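Local coordinates for reticulocyte binding protein (Streptococcus agalactiae COH1, PDB 3FAX) that probably hydrolyses alpha-1,6 linkages in pullulan and branched alpha-glucans, as a multidomain pullulanase of the alpha-amylase family, at residues 65-70 / 80-85; 156-161 / 175-180; 459-464 / 488-493; 627-632 / 656-661. All blocks are in the same frame, centred on the assembly; numbering follows the deposited sequence.

How the contacts relate
Four short loops close one after another along the chain, and none nests in or crosses another. Contact 1, nearest the N terminus, folds helix 63-69 back onto strand 79-88 within the first beta-rich domain. Contact 2 follows, pairing the two strands of a hairpin in the carbohydrate-binding module. The next two belong to the catalytic region: contact 3 joins the loops after barrel strands 453-456 and 482-485 beside a bound glucose, and contact 4 joins the loop after the last barrel strand, 614-618, to strand 658-660. The nearest atoms of contacts 3 and 4 lie about 12 Å apart, whereas those of contacts 1 and 4 are about 53 Å apart.

Contact 1. Residues 65-70 / 80-85; sequences EILKEL and IQISDI
A wholly apolar helix-on-sheet contact holds the last turn of helix 63-69 against strand 79-88 in the N-terminal beta-rich domain. Ile85 is the hub of the contact. Its CG1 branch lies between the backbone N and the carbonyl carbon (chi1 65°) and then runs on extended, which carries CD1 across to the helix, 3.4 Å from Ile66 CG2. The other branch reaches two leucines: Ile85 CG2 rests 3.6 Å from Leu67 CD2 and 3.8 Å from Leu70 CD2, each leucine sliding past it in the opposite direction. Leu67 CD2 sits against both branches. Branching at the beta carbon thus lets one strand residue meet three helix-side residues at once.

Ile82 occupies the other end of the patch, its CD1 3.7 Å from Leu70 CG, with the two side chains at about a right angle. That Ile82 and Ile85, three positions apart, both point at the helix is explained by a classic beta bulge: Ser83 and Asp84 together face Lys97, so the strand gains a residue and its facing is reset. Leu70, the first residue to leave helical backbone angles, still has its amide tied to Ile66 O at 2.7 Å. Leu94 and Ile96 of strand 93-98 continue the greasy layer beneath Ile66, Leu70 and Ile82. On the polar side, Lys63 bridges to Asp84 and also bonds Ile85 O, linking the start of the helix to the bulged strand.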
# COMPACT_ATOMS: atom_id res chain seq x y z
N GLU A 65 12.71 -26.50 -46.17
CA GLU A 65 11.83 -27.60 -45.75
C GLU A 65 10.63 -27.07 -44.96
O GLU A 65 9.55 -27.65 -45.02
CB GLU A 65 12.59 -28.63 -44.90
CG GLU A 65 13.94 -29.10 -45.44
CD GLU A 65 13.90 -29.57 -46.87
OE1 GLU A 65 12.89 -30.18 -47.29
OE2 GLU A 65 14.89 -29.34 -47.59
N ILE A 66 10.83 -25.98 -44.22
CA ILE A 66 9.75 -25.38 -43.42
C ILE A 66 8.75 -24.66 -44.33
O ILE A 66 7.54 -24.87 -44.20
CB ILE A 66 10.29 -24.41 -42.34
CG1 ILE A 66 11.09 -25.18 -41.30
CG2 ILE A 66 9.14 -23.69 -41.64
CD1 ILE A 66 12.03 -24.31 -40.51
N LEU A 67 9.25 -23.82 -45.24
CA LEU A 67 8.38 -23.14 -46.21
C LEU A 67 7.50 -24.13 -46.97
O LEU A 67 6.37 -23.80 -47.34
CB LEU A 67 9.21 -22.33 -47.22
CG LEU A 67 9.59 -20.89 -46.85
CD1 LEU A 67 10.11 -20.17 -48.08
CD2 LEU A 67 8.42 -20.14 -46.23
N LYS A 68 8.02 -25.33 -47.19
CA LYS A 68 7.27 -26.40 -47.83
C LYS A 68 6.02 -26.77 -47.01
O LYS A 68 4.90 -26.62 -47.49
CB LYS A 68 8.18 -27.63 -48.00
CG LYS A 68 7.68 -28.65 -48.99
CD LYS A 68 8.51 -29.94 -48.94
CE LYS A 68 9.99 -29.70 -49.25
NZ LYS A 68 10.71 -30.98 -49.51
N GLU A 69 6.23 -27.23 -45.78
CA GLU A 69 5.15 -27.76 -44.94
C GLU A 69 4.28 -26.66 -44.30
O GLU A 69 3.08 -26.87 -44.06
CB GLU A 69 5.75 -28.65 -43.84
CG GLU A 69 4.76 -29.32 -42.89
CD GLU A 69 3.91 -30.40 -43.53
OE1 GLU A 69 4.40 -31.09 -44.45
OE2 GLU A 69 2.75 -30.58 -43.10
N LEU A 70 4.88 -25.50 -44.03
CA LEU A 70 4.18 -24.43 -43.33
C LEU A 70 3.12 -23.78 -44.21
O LEU A 70 3.39 -23.45 -45.37
CB LEU A 70 5.18 -23.36 -42.88
CG LEU A 70 4.61 -22.17 -42.11
CD1 LEU A 70 3.86 -22.65 -40.88
CD2 LEU A 70 5.74 -21.24 -41.73
N ILE A 80 -3.27 -17.62 -46.96
CA ILE A 80 -2.55 -16.34 -47.05
C ILE A 80 -1.16 -16.56 -47.65
O ILE A 80 -0.48 -17.54 -47.32
CB ILE A 80 -2.39 -15.65 -45.67
CG1 ILE A 80 -3.75 -15.42 -45.02
CG2 ILE A 80 -1.66 -14.33 -45.81
CD1 ILE A 80 -4.65 -14.50 -45.81
N GLN A 81 -0.75 -15.65 -48.53
CA GLN A 81 0.55 -15.72 -49.18
C GLN A 81 1.66 -15.51 -48.16
O GLN A 81 1.72 -14.48 -47.48
CB GLN A 81 0.66 -14.67 -50.29
CG GLN A 81 -0.34 -14.86 -51.44
CD GLN A 81 -0.73 -13.56 -52.14
OE1 GLN A 81 -0.34 -12.47 -51.73
NE2 GLN A 81 -1.52 -13.69 -53.20
N ILE A 82 2.53 -16.51 -48.06
CA ILE A 82 3.57 -16.54 -47.04
C ILE A 82 4.80 -15.82 -47.62
O ILE A 82 5.42 -16.29 -48.57
CB ILE A 82 3.84 -18.02 -46.63
CG1 ILE A 82 4.25 -18.12 -45.16
CG2 ILE A 82 4.86 -18.71 -47.56
CD1 ILE A 82 4.00 -19.50 -44.58
N SER A 83 5.11 -14.67 -47.04
CA SER A 83 6.06 -13.72 -47.64
C SER A 83 7.53 -14.11 -47.38
O SER A 83 8.37 -13.97 -48.26
CB SER A 83 5.79 -12.31 -47.10
OG SER A 83 6.16 -11.31 -48.03
N ASP A 84 7.81 -14.58 -46.17
CA ASP A 84 9.14 -15.04 -45.78
C ASP A 84 9.06 -15.68 -44.39
O ASP A 84 8.13 -15.41 -43.62
CB ASP A 84 10.14 -13.88 -45.75
CG ASP A 84 11.60 -14.33 -45.94
OD1 ASP A 84 11.87 -15.52 -46.23
OD2 ASP A 84 12.49 -13.47 -45.80
N ILE A 85 10.03 -16.54 -44.06
CA ILE A 85 10.18 -16.99 -42.68
C ILE A 85 11.60 -16.74 -42.22
O ILE A 85 12.53 -16.73 -43.03
CB ILE A 85 9.78 -18.48 -42.47
CG1 ILE A 85 10.71 -19.43 -43.23
CG2 ILE A 85 8.34 -18.70 -42.90
CD1 ILE A 85 10.28 -20.88 -43.13

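Contact 2. Residues 156-161 / 175-180; sequences DSVTMI and TPLVKN
Thr175 O is approached twice by the facing strand: Met160 N donates a hydrogen bond to it at 2.9 Å, and the CA-H of Thr159 adds a weaker contact, with CA 3.4 Å from that oxygen. The return bond, Thr175 N to Met160 O, is 3.2 Å; the two reciprocal bonds make this an antiparallel hydrogen-bonded pair. Next to them Thr159 and Pro176 make a non-hydrogen-bonded pair, their CA atoms 4.3 Å apart. Proline suits this place because the position needs no N-H toward Thr159, whose own backbone bonds go to Glu206 on strand 202-208.

These strands, 157-164 and 171-179, are the arms of a beta hairpin in the CBM48 module, a domain with an immunoglobulin-like beta-sandwich fold in this family. Beyond Pro176 the arms begin to part. Leu177 N still reaches Val158 O at 2.9 Å, but the reciprocal bond is replaced by a water that accepts from Val158 N and donates to Leu177 O.

Apolar side chains fill the inner face. With Val158 CG1 anti to its own N (chi1 169°), that methyl comes to 3.8 Å from Leu177 CG. Met160 CB and Leu177 CD2 pack more loosely, 4.3 Å apart, and Tyr205 of strand 202-208 touches all three residues.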
# COMPACT_ATOMS: atom_id res chain seq x y z
N ASP A 156 -17.37 -11.40 -28.69
CA ASP A 156 -18.33 -11.58 -29.79
C ASP A 156 -19.52 -10.63 -29.59
O ASP A 156 -20.03 -10.04 -30.55
CB ASP A 156 -18.82 -13.03 -29.88
CG ASP A 156 -17.72 -14.02 -30.27
OD1 ASP A 156 -16.69 -13.60 -30.84
OD2 ASP A 156 -17.89 -15.23 -30.01
N SER A 157 -19.96 -10.50 -28.35
CA SER A 157 -21.04 -9.60 -27.99
C SER A 157 -20.88 -9.22 -26.53
O SER A 157 -20.21 -9.93 -25.78
CB SER A 157 -22.39 -10.28 -28.18
OG SER A 157 -22.59 -11.26 -27.18
N VAL A 158 -21.49 -8.11 -26.14
CA VAL A 158 -21.44 -7.64 -24.77
C VAL A 158 -22.82 -7.12 -24.37
O VAL A 158 -23.27 -6.10 -24.88
CB VAL A 158 -20.37 -6.53 -24.59
CG1 VAL A 158 -20.50 -5.84 -23.22
CG2 VAL A 158 -18.97 -7.10 -24.78
N THR A 159 -23.50 -7.84 -23.48
CA THR A 159 -24.80 -7.43 -22.97
C THR A 159 -24.65 -6.93 -21.54
O THR A 159 -23.98 -7.57 -20.73
CB THR A 159 -25.81 -8.59 -22.99
OG1 THR A 159 -25.85 -9.17 -24.29
CG2 THR A 159 -27.20 -8.09 -22.63
N MET A 160 -25.26 -5.78 -21.24
CA MET A 160 -25.37 -5.30 -19.86
C MET A 160 -26.58 -5.96 -19.24
O MET A 160 -27.62 -6.07 -19.88
CB MET A 160 -25.55 -3.77 -19.81
CG MET A 160 -25.78 -3.21 -18.40
SD MET A 160 -26.03 -1.41 -18.32
CE MET A 160 -24.38 -0.77 -18.61
N ILE A 161 -26.44 -6.39 -17.99
CA ILE A 161 -27.56 -6.93 -17.23
C ILE A 161 -27.81 -5.96 -16.09
O ILE A 161 -26.87 -5.60 -15.40
CB ILE A 161 -27.25 -8.34 -16.67
CG1 ILE A 161 -26.82 -9.28 -17.80
CG2 ILE A 161 -28.46 -8.89 -15.92
CD1 ILE A 161 -26.37 -10.65 -17.33
N THR A 175 -29.46 -4.99 -22.21
CA THR A 175 -29.25 -4.24 -23.45
C THR A 175 -27.95 -4.68 -24.12
O THR A 175 -26.94 -4.83 -23.44
CB THR A 175 -29.13 -2.71 -23.21
OG1 THR A 175 -30.01 -2.31 -22.16
CG2 THR A 175 -29.46 -1.94 -24.47
N PRO A 176 -27.97 -4.89 -25.45
CA PRO A 176 -26.71 -5.17 -26.13
C PRO A 176 -25.92 -3.89 -26.32
O PRO A 176 -26.51 -2.82 -26.47
CB PRO A 176 -27.16 -5.74 -27.47
CG PRO A 176 -28.50 -5.12 -27.73
CD PRO A 176 -29.11 -4.83 -26.38
N LEU A 177 -24.59 -4.00 -26.29
CA LEU A 177 -23.72 -2.85 -26.52
C LEU A 177 -23.15 -2.92 -27.94
O LEU A 177 -23.07 -4.00 -28.53
CB LEU A 177 -22.56 -2.83 -25.52
CG LEU A 177 -22.83 -2.89 -24.01
CD1 LEU A 177 -21.73 -2.10 -23.26
CD2 LEU A 177 -24.19 -2.39 -23.63
N VAL A 178 -22.75 -1.76 -28.45
CA VAL A 178 -22.19 -1.66 -29.81
C VAL A 178 -20.69 -1.40 -29.73
O VAL A 178 -20.25 -0.43 -29.12
CB VAL A 178 -22.85 -0.51 -30.60
CG1 VAL A 178 -22.23 -0.40 -31.99
CG2 VAL A 178 -24.36 -0.70 -30.68
N LYS A 179 -19.92 -2.27 -30.39
CA LYS A 179 -18.47 -2.21 -30.39
C LYS A 179 -17.97 -1.17 -31.38
O LYS A 179 -18.39 -1.15 -32.54
CB LYS A 179 -17.92 -3.60 -30.75
CG LYS A 179 -16.40 -3.76 -30.74
CD LYS A 179 -16.06 -5.17 -31.22
CE LYS A 179 -14.62 -5.32 -31.65
NZ LYS A 179 -14.37 -6.72 -32.09
N ASN A 180 -17.06 -0.30 -30.93
CA ASN A 180 -16.44 0.72 -31.80
C ASN A 180 -15.18 0.16 -32.48
O ASN A 180 -14.93 -1.04 -32.44
CB ASN A 180 -16.13 2.00 -31.00
CG ASN A 180 -14.89 1.87 -30.11
OD1 ASN A 180 -14.35 0.78 -29.91
ND2 ASN A 180 -14.43 3.00 -29.57
O HOH W 1 -23.55 -6.94 -27.81

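Contact 3. Residues 459-464 / 488-493; sequences MGDHDA and WRTFQG. With GLC (alpha-D-glucopyranose), chain B.
Two loops run past each other here without forming a sheet: the 3-10 turn 459-461 brings Gly460 CA to 5.4 Å from Trp488 CA, and Asp461 CA lies 4.4 Å from Phe491 CA. Gly460 fits because a beta carbon would run into Trp488 O; instead its CA-H points at that oxygen. One water accepts from Gly460 N and donates to Trp488 O, and a second links Asp461 O with Gln492 N.

Asp461 OD1 meets Thr490 OG1 at 2.8 Å. Asp461 OD2 is salt-bridged to Arg426, which would help fix the carboxylate. Phe491, its CG anti to the backbone N (chi1 -172°), presents a ring edge to Gly460 O in plane, while Gly493 N lies over the ring centre. Trp488 offers one indole face to a bound alpha-D-glucopyranose, with O3 3.7 Å from CZ2, a sugar platform common in carbohydrate clefts; NE1 bonds Glu486.

Around this rim of the catalytic barrel, Trp488 leans on Phe516 of strand 513-517 and on Asp518 and Arg521 of helix 518-525, while Asp463, bonded to Thr429 and Arg435, N-caps helix 464-477.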
# COMPACT_ATOMS: atom_id res chain seq x y z
N MET A 459 5.08 -2.15 -4.27
CA MET A 459 5.28 -1.27 -5.40
C MET A 459 6.28 -1.86 -6.40
O MET A 459 6.19 -1.61 -7.61
CB MET A 459 5.74 0.09 -4.94
CG MET A 459 5.56 1.16 -5.97
SD MET A 459 6.38 2.63 -5.42
CE MET A 459 5.05 3.57 -4.73
N GLY A 460 7.22 -2.65 -5.90
CA GLY A 460 8.25 -3.25 -6.73
C GLY A 460 7.71 -4.28 -7.72
O GLY A 460 8.46 -4.75 -8.59
N ASP A 461 6.44 -4.62 -7.60
CA ASP A 461 5.81 -5.47 -8.60
C ASP A 461 5.55 -4.72 -9.92
O ASP A 461 5.42 -5.35 -10.97
CB ASP A 461 4.52 -6.09 -8.05
CG ASP A 461 4.76 -7.43 -7.35
OD1 ASP A 461 5.90 -7.67 -6.88
OD2 ASP A 461 3.80 -8.22 -7.26
N HIS A 462 5.50 -3.39 -9.87
CA HIS A 462 5.21 -2.60 -11.05
C HIS A 462 6.45 -2.08 -11.72
O HIS A 462 7.50 -1.92 -11.10
CB HIS A 462 4.33 -1.40 -10.70
CG HIS A 462 3.06 -1.77 -10.00
ND1 HIS A 462 2.96 -1.79 -8.63
CD2 HIS A 462 1.86 -2.16 -10.48
CE1 HIS A 462 1.73 -2.16 -8.30
NE2 HIS A 462 1.05 -2.38 -9.40
N ASP A 463 6.31 -1.80 -13.01
CA ASP A 463 7.28 -1.03 -13.77
C ASP A 463 7.35 0.40 -13.24
O ASP A 463 6.32 1.00 -12.92
CB ASP A 463 6.88 -1.00 -15.25
CG ASP A 463 5.43 -0.59 -15.45
OD1 ASP A 463 4.54 -1.35 -15.00
OD2 ASP A 463 5.18 0.48 -16.05
N ALA A 464 8.56 0.94 -13.17
CA ALA A 464 8.79 2.34 -12.81
C ALA A 464 7.92 3.29 -13.63
O ALA A 464 7.39 4.26 -13.10
CB ALA A 464 10.27 2.70 -12.99
N TRP A 488 10.08 -3.27 -2.22
CA TRP A 488 10.79 -4.55 -2.14
C TRP A 488 11.09 -5.11 -3.55
O TRP A 488 10.22 -5.11 -4.43
CB TRP A 488 9.98 -5.59 -1.36
CG TRP A 488 9.22 -5.10 -0.16
CD1 TRP A 488 7.92 -5.34 0.11
CD2 TRP A 488 9.72 -4.31 0.93
NE1 TRP A 488 7.56 -4.75 1.30
CE2 TRP A 488 8.65 -4.11 1.82
CE3 TRP A 488 10.96 -3.75 1.23
CZ2 TRP A 488 8.78 -3.38 3.00
CZ3 TRP A 488 11.10 -3.03 2.40
CH2 TRP A 488 10.01 -2.85 3.27
N ARG A 489 12.30 -5.60 -3.76
CA ARG A 489 12.71 -6.15 -5.07
C ARG A 489 12.02 -7.47 -5.36
O ARG A 489 12.60 -8.55 -5.19
CB ARG A 489 14.22 -6.34 -5.11
CG ARG A 489 14.99 -5.05 -4.94
CD ARG A 489 16.46 -5.31 -4.80
NE ARG A 489 17.16 -4.10 -4.40
CZ ARG A 489 17.29 -3.68 -3.14
NH1 ARG A 489 16.80 -4.38 -2.13
NH2 ARG A 489 17.95 -2.55 -2.89
N THR A 490 10.77 -7.37 -5.81
CA THR A 490 9.88 -8.50 -6.03
C THR A 490 9.45 -8.65 -7.50
O THR A 490 8.73 -9.61 -7.82
CB THR A 490 8.59 -8.32 -5.20
OG1 THR A 490 8.13 -6.97 -5.33
CG2 THR A 490 8.86 -8.62 -3.73
N PHE A 491 9.88 -7.74 -8.37
CA PHE A 491 9.42 -7.69 -9.76
C PHE A 491 9.43 -9.04 -10.49
O PHE A 491 10.43 -9.76 -10.46
CB PHE A 491 10.22 -6.68 -10.56
CG PHE A 491 9.68 -6.46 -11.94
CD1 PHE A 491 8.55 -5.67 -12.13
CD2 PHE A 491 10.27 -7.05 -13.05
CE1 PHE A 491 8.04 -5.46 -13.40
CE2 PHE A 491 9.76 -6.85 -14.32
CZ PHE A 491 8.64 -6.06 -14.50
N GLN A 492 8.31 -9.36 -11.16
CA GLN A 492 8.16 -10.57 -11.97
C GLN A 492 7.93 -10.22 -13.44
O GLN A 492 8.65 -10.70 -14.32
CB GLN A 492 6.98 -11.41 -11.48
CG GLN A 492 7.21 -12.14 -10.16
CD GLN A 492 8.47 -12.97 -10.15
OE1 GLN A 492 9.16 -13.06 -9.13
NE2 GLN A 492 8.80 -13.58 -11.29
N GLY A 493 6.90 -9.42 -13.69
CA GLY A 493 6.61 -8.92 -15.03
C GLY A 493 6.21 -10.00 -16.01
O GLY A 493 5.82 -11.10 -15.61
C1 GLC B . 12.53 -7.83 2.06
C2 GLC B . 11.96 -6.83 3.06
C3 GLC B . 10.72 -7.39 3.73
C4 GLC B . 9.73 -7.85 2.68
C5 GLC B . 10.40 -8.86 1.75
C6 GLC B . 9.41 -9.35 0.70
O2 GLC B . 12.90 -6.54 4.06
O3 GLC B . 10.12 -6.41 4.54
O4 GLC B . 8.65 -8.47 3.34
O5 GLC B . 11.52 -8.25 1.15
O6 GLC B . 10.09 -9.89 -0.40
O HOH W 2 7.60 -4.69 -3.80
O HOH W 3 5.73 -8.15 -11.39

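Contact 4. Residues 627-632 / 656-661; sequences KRLLNP and YPYFIH
The backbones meet at a single bridge, Arg628 with Phe659, their CA atoms 4.6 Å apart and the touching parts running 138° to one another. Two hydrogen bonds flank it: Ile660 N reaches Lys627 O at 3.0 Å in an almost straight line (175° at the hydrogen), and Leu629 N reaches Tyr658 O at 2.8 Å. Strand 658-660 also pairs with strand 647-649 in a two-stranded antiparallel sheet, Phe659 bonding Thr648.

After this bridge, consecutive inverse gamma turns centred on Leu629 and Leu630 bend the loop that follows barrel strand 614-618, carrying it over one face and along an edge of the Tyr656 ring. The CA-H of Leu630 lies over the ring face, a CH-pi contact 4.1 Å from the centroid, and Leu630 CD1 touches Tyr656 CB. Asn631 O approaches the same ring at its edge and in plane, 3.6 Å from CE2, where the polarised C-H bonds of a phenol ring suit a carbonyl.

Leu629 packs between the two segments. With CG anti to its backbone N (chi1 -167°), it sets CD2 3.7 Å from Tyr658 CB and CD1 4.2 Å from Ile660 CD1, while Ile670 of helix 668-671 packs on it as well. Lys627 lays its extended methylenes beside Ile660 O, with CB 3.5 Å away, and sends NZ on to Ser663. Tyr658 OH likewise turns elsewhere, to Val638 N.

Because main-chain bonds, methyl groups and a ring join these segments, and no salt bridge crosses between them, the attachment should depend little on side-chain ionisation.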
# COMPACT_ATOMS: atom_id res chain seq x y z
N LYS A 627 -0.69 -7.23 19.75
CA LYS A 627 -1.56 -8.21 19.08
C LYS A 627 -1.52 -9.54 19.85
O LYS A 627 -1.36 -10.62 19.27
CB LYS A 627 -1.16 -8.35 17.61
CG LYS A 627 -1.62 -7.16 16.76
CD LYS A 627 -0.90 -7.06 15.42
CE LYS A 627 -1.35 -5.83 14.64
NZ LYS A 627 -0.94 -5.87 13.21
N ARG A 628 -1.69 -9.41 21.16
CA ARG A 628 -1.70 -10.52 22.11
C ARG A 628 -2.82 -11.54 21.83
O ARG A 628 -3.98 -11.16 21.70
CB ARG A 628 -1.90 -9.95 23.52
CG ARG A 628 -3.29 -9.28 23.73
CD ARG A 628 -3.31 -8.20 24.81
NE ARG A 628 -2.45 -8.49 25.95
CZ ARG A 628 -2.22 -7.64 26.94
NH1 ARG A 628 -2.80 -6.45 26.94
NH2 ARG A 628 -1.42 -7.98 27.94
N LEU A 629 -2.46 -12.82 21.76
CA LEU A 629 -3.44 -13.89 21.55
C LEU A 629 -4.03 -14.36 22.90
O LEU A 629 -3.66 -15.41 23.43
CB LEU A 629 -2.80 -15.06 20.78
CG LEU A 629 -3.75 -16.14 20.22
CD1 LEU A 629 -4.69 -15.55 19.17
CD2 LEU A 629 -2.97 -17.31 19.62
N LEU A 630 -4.95 -13.56 23.43
CA LEU A 630 -5.60 -13.86 24.71
C LEU A 630 -6.72 -14.90 24.55
O LEU A 630 -7.87 -14.67 24.92
CB LEU A 630 -6.17 -12.57 25.33
CG LEU A 630 -5.23 -11.69 26.16
CD1 LEU A 630 -3.77 -11.84 25.76
CD2 LEU A 630 -5.69 -10.24 26.09
N ASN A 631 -6.35 -16.07 24.01
CA ASN A 631 -7.29 -17.16 23.78
C ASN A 631 -6.99 -18.30 24.75
O ASN A 631 -5.83 -18.73 24.86
CB ASN A 631 -7.17 -17.64 22.33
CG ASN A 631 -8.43 -18.32 21.82
OD1 ASN A 631 -9.47 -18.32 22.48
ND2 ASN A 631 -8.34 -18.89 20.62
N PRO A 632 -8.01 -18.79 25.48
CA PRO A 632 -7.82 -19.91 26.40
C PRO A 632 -7.05 -21.12 25.85
O PRO A 632 -6.10 -21.56 26.50
CB PRO A 632 -9.26 -20.29 26.75
CG PRO A 632 -9.97 -18.99 26.76
CD PRO A 632 -9.32 -18.15 25.68
N TYR A 656 -0.48 -16.62 28.25
CA TYR A 656 -0.75 -16.14 26.89
C TYR A 656 0.54 -15.68 26.20
O TYR A 656 0.78 -14.47 26.08
CB TYR A 656 -1.78 -15.00 26.91
CG TYR A 656 -3.10 -15.32 27.58
CD1 TYR A 656 -3.48 -14.68 28.77
CD2 TYR A 656 -3.99 -16.25 27.03
CE1 TYR A 656 -4.69 -14.95 29.38
CE2 TYR A 656 -5.21 -16.53 27.64
CZ TYR A 656 -5.55 -15.88 28.81
OH TYR A 656 -6.75 -16.15 29.42
N PRO A 657 1.37 -16.64 25.75
CA PRO A 657 2.67 -16.34 25.15
C PRO A 657 2.65 -16.06 23.65
O PRO A 657 3.71 -15.80 23.08
CB PRO A 657 3.44 -17.63 25.41
CG PRO A 657 2.42 -18.68 25.26
CD PRO A 657 1.15 -18.09 25.84
N TYR A 658 1.48 -16.13 23.02
CA TYR A 658 1.39 -16.02 21.56
C TYR A 658 0.96 -14.62 21.12
O TYR A 658 0.03 -14.03 21.66
CB TYR A 658 0.47 -17.09 21.00
CG TYR A 658 1.08 -18.47 21.04
CD1 TYR A 658 2.01 -18.87 20.08
CD2 TYR A 658 0.74 -19.38 22.04
CE1 TYR A 658 2.58 -20.14 20.11
CE2 TYR A 658 1.31 -20.65 22.08
CZ TYR A 658 2.23 -21.02 21.11
OH TYR A 658 2.80 -22.27 21.13
N PHE A 659 1.69 -14.10 20.14
CA PHE A 659 1.45 -12.77 19.61
C PHE A 659 1.39 -12.88 18.09
O PHE A 659 2.24 -13.53 17.47
CB PHE A 659 2.56 -11.81 20.05
CG PHE A 659 2.73 -11.74 21.55
CD1 PHE A 659 2.15 -10.72 22.28
CD2 PHE A 659 3.44 -12.72 22.22
CE1 PHE A 659 2.28 -10.67 23.66
CE2 PHE A 659 3.58 -12.68 23.60
CZ PHE A 659 3.00 -11.65 24.32
N ILE A 660 0.37 -12.25 17.49
CA ILE A 660 0.11 -12.39 16.06
C ILE A 660 0.95 -11.41 15.26
O ILE A 660 0.99 -10.21 15.57
CB ILE A 660 -1.40 -12.18 15.75
CG1 ILE A 660 -2.25 -13.21 16.52
CG2 ILE A 660 -1.67 -12.28 14.25
CD1 ILE A 660 -1.90 -14.67 16.22
N HIS A 661 1.62 -11.92 14.23
CA HIS A 661 2.50 -11.13 13.38
C HIS A 661 1.91 -10.88 11.99
O HIS A 661 2.55 -10.28 11.14
CB HIS A 661 3.87 -11.82 13.25
CG HIS A 661 3.81 -13.20 12.68
ND1 HIS A 661 3.78 -14.33 13.47
CD2 HIS A 661 3.77 -13.64 11.40
CE1 HIS A 661 3.73 -15.40 12.71
NE2 HIS A 661 3.72 -15.02 11.45